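Local coordinates for acetylene hydratase (Pelobacter acetylenicus, PDB 2E7Z), which catalyses the hydration of acetylene to acetaldehyde, using a tungsten-bis(molybdopterin guanine dinucleotide) cofactor and a [4Fe-4S] cluster, at residues Leu324-His328 and Tyr376-Phe381. Residues are numbered along the deposited sequence; the frame is centred on the assembly and turned at random.
Sequences LGAPH and YGVKYF
Two loops of the molybdopterin oxidoreductase region pack here, well away from the cofactors: P327, from the chain leaving strand 322-324, lies across the junction of the Y376 and F381 rings, from the segment 376-381 that carries the chain on from helix 369-376. P327 CD does most of the touching. It lies 3.6 Å from F381 CE1 and 3.9 Å from Y376 CD1, so the two rings share one methylene. The pyrrolidine crosses the tyrosine at about a right angle and meets the phenylalanine on a slant. V378 adds a looser touch, its CG2 4.3 Å from P327 CG. Between Y376 and F381 the chain turns, starting at G377 with a positive phi (72°), and by F381 it has come back to the proline; with CG anti to the backbone N (chi1 172°), the phenyl ring reaches in until CZ sits 4.1 Å from A326 CA. Farther along the tyrosine ring, A326 CB rests 3.6 Å from Y376 CE1. The phenol oxygen ends beside the backbone: Y376 OH lies 3.1 Å from G325 O and is hydrogen-bonded to the hydroxyl of Y544, while G325 O accepts a hydrogen bond from S152. Replacing Y376 with an alanine would probably take the ring away from A326 CB and P327 CD, opening a gap there, and cost the Y544 hydroxyl a bond. Around the contact, backbone hydrogen bonds tie G325 to Y153 and A326 to G471, helix 140-150 supplies R147 against F381, and helix 334-337, next along from the proline loop, packs S335 and K336 against V378.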
# COMPACT_ATOMS: atom_id res chain seq x y z
N LEU A 324 -4.35 -18.69 -1.91
CA LEU A 324 -5.48 -17.73 -1.86
C LEU A 324 -5.89 -17.55 -0.41
O LEU A 324 -6.29 -18.53 0.23
CB LEU A 324 -6.65 -18.21 -2.71
CG LEU A 324 -6.34 -18.46 -4.18
CD1 LEU A 324 -7.61 -18.83 -4.91
CD2 LEU A 324 -5.70 -17.24 -4.83
N GLY A 325 -5.81 -16.32 0.11
CA GLY A 325 -6.04 -16.06 1.54
C GLY A 325 -7.51 -16.08 1.94
O GLY A 325 -8.40 -16.33 1.13
N ALA A 326 -7.75 -15.82 3.21
CA ALA A 326 -9.07 -15.93 3.80
C ALA A 326 -9.01 -15.20 5.12
O ALA A 326 -7.92 -15.04 5.68
CB ALA A 326 -9.38 -17.39 4.08
N PRO A 327 -10.18 -14.85 5.69
CA PRO A 327 -10.21 -14.48 7.11
C PRO A 327 -9.57 -15.60 7.93
O PRO A 327 -9.75 -16.78 7.60
CB PRO A 327 -11.71 -14.33 7.41
CG PRO A 327 -12.34 -13.99 6.06
CD PRO A 327 -11.54 -14.86 5.09
N HIS A 328 -8.81 -15.25 8.96
CA HIS A 328 -8.07 -16.29 9.68
C HIS A 328 -9.05 -17.27 10.32
O HIS A 328 -10.02 -16.85 10.97
CB HIS A 328 -7.19 -15.65 10.75
CG HIS A 328 -6.12 -16.56 11.29
ND1 HIS A 328 -6.39 -17.69 12.03
CD2 HIS A 328 -4.77 -16.48 11.19
CE1 HIS A 328 -5.25 -18.27 12.38
NE2 HIS A 328 -4.26 -17.56 11.87
N TYR A 376 -16.32 -17.84 1.96
CA TYR A 376 -15.64 -17.41 3.19
C TYR A 376 -16.57 -17.21 4.38
O TYR A 376 -16.10 -17.01 5.51
CB TYR A 376 -14.82 -16.13 2.91
CG TYR A 376 -13.71 -16.37 1.92
CD1 TYR A 376 -12.65 -17.24 2.23
CD2 TYR A 376 -13.71 -15.75 0.67
CE1 TYR A 376 -11.66 -17.49 1.31
CE2 TYR A 376 -12.69 -15.99 -0.24
CZ TYR A 376 -11.69 -16.87 0.07
OH TYR A 376 -10.69 -17.12 -0.85
N GLY A 377 -17.88 -17.25 4.16
CA GLY A 377 -18.84 -17.02 5.22
C GLY A 377 -18.89 -15.56 5.65
O GLY A 377 -19.39 -15.24 6.72
N VAL A 378 -18.37 -14.69 4.79
CA VAL A 378 -18.32 -13.26 5.07
C VAL A 378 -18.78 -12.55 3.81
O VAL A 378 -18.09 -12.60 2.79
CB VAL A 378 -16.88 -12.81 5.46
CG1 VAL A 378 -16.80 -11.32 5.52
CG2 VAL A 378 -16.51 -13.39 6.81
N LYS A 379 -19.94 -11.91 3.88
CA LYS A 379 -20.52 -11.23 2.72
C LYS A 379 -19.65 -10.08 2.26
O LYS A 379 -19.41 -9.90 1.06
CB LYS A 379 -21.91 -10.71 3.06
CG LYS A 379 -22.54 -9.91 1.93
CD LYS A 379 -23.97 -9.57 2.25
CE LYS A 379 -24.52 -8.61 1.23
NZ LYS A 379 -25.92 -8.27 1.56
N TYR A 380 -19.18 -9.27 3.22
CA TYR A 380 -18.30 -8.15 2.94
C TYR A 380 -16.89 -8.52 3.39
O TYR A 380 -16.50 -8.24 4.52
CB TYR A 380 -18.77 -6.88 3.67
CG TYR A 380 -20.10 -6.39 3.16
CD1 TYR A 380 -20.19 -5.63 2.00
CD2 TYR A 380 -21.29 -6.71 3.84
CE1 TYR A 380 -21.38 -5.15 1.55
CE2 TYR A 380 -22.52 -6.25 3.36
CZ TYR A 380 -22.55 -5.47 2.21
OH TYR A 380 -23.71 -4.96 1.71
N PHE A 381 -16.11 -9.14 2.51
CA PHE A 381 -14.80 -9.68 2.83
C PHE A 381 -13.87 -8.51 2.61
O PHE A 381 -13.58 -8.12 1.50
CB PHE A 381 -14.52 -10.85 1.88
CG PHE A 381 -13.12 -11.41 1.96
CD1 PHE A 381 -12.32 -11.30 3.09
CD2 PHE A 381 -12.62 -12.14 0.87
CE1 PHE A 381 -11.04 -11.85 3.11
CE2 PHE A 381 -11.35 -12.71 0.89
CZ PHE A 381 -10.56 -12.57 2.02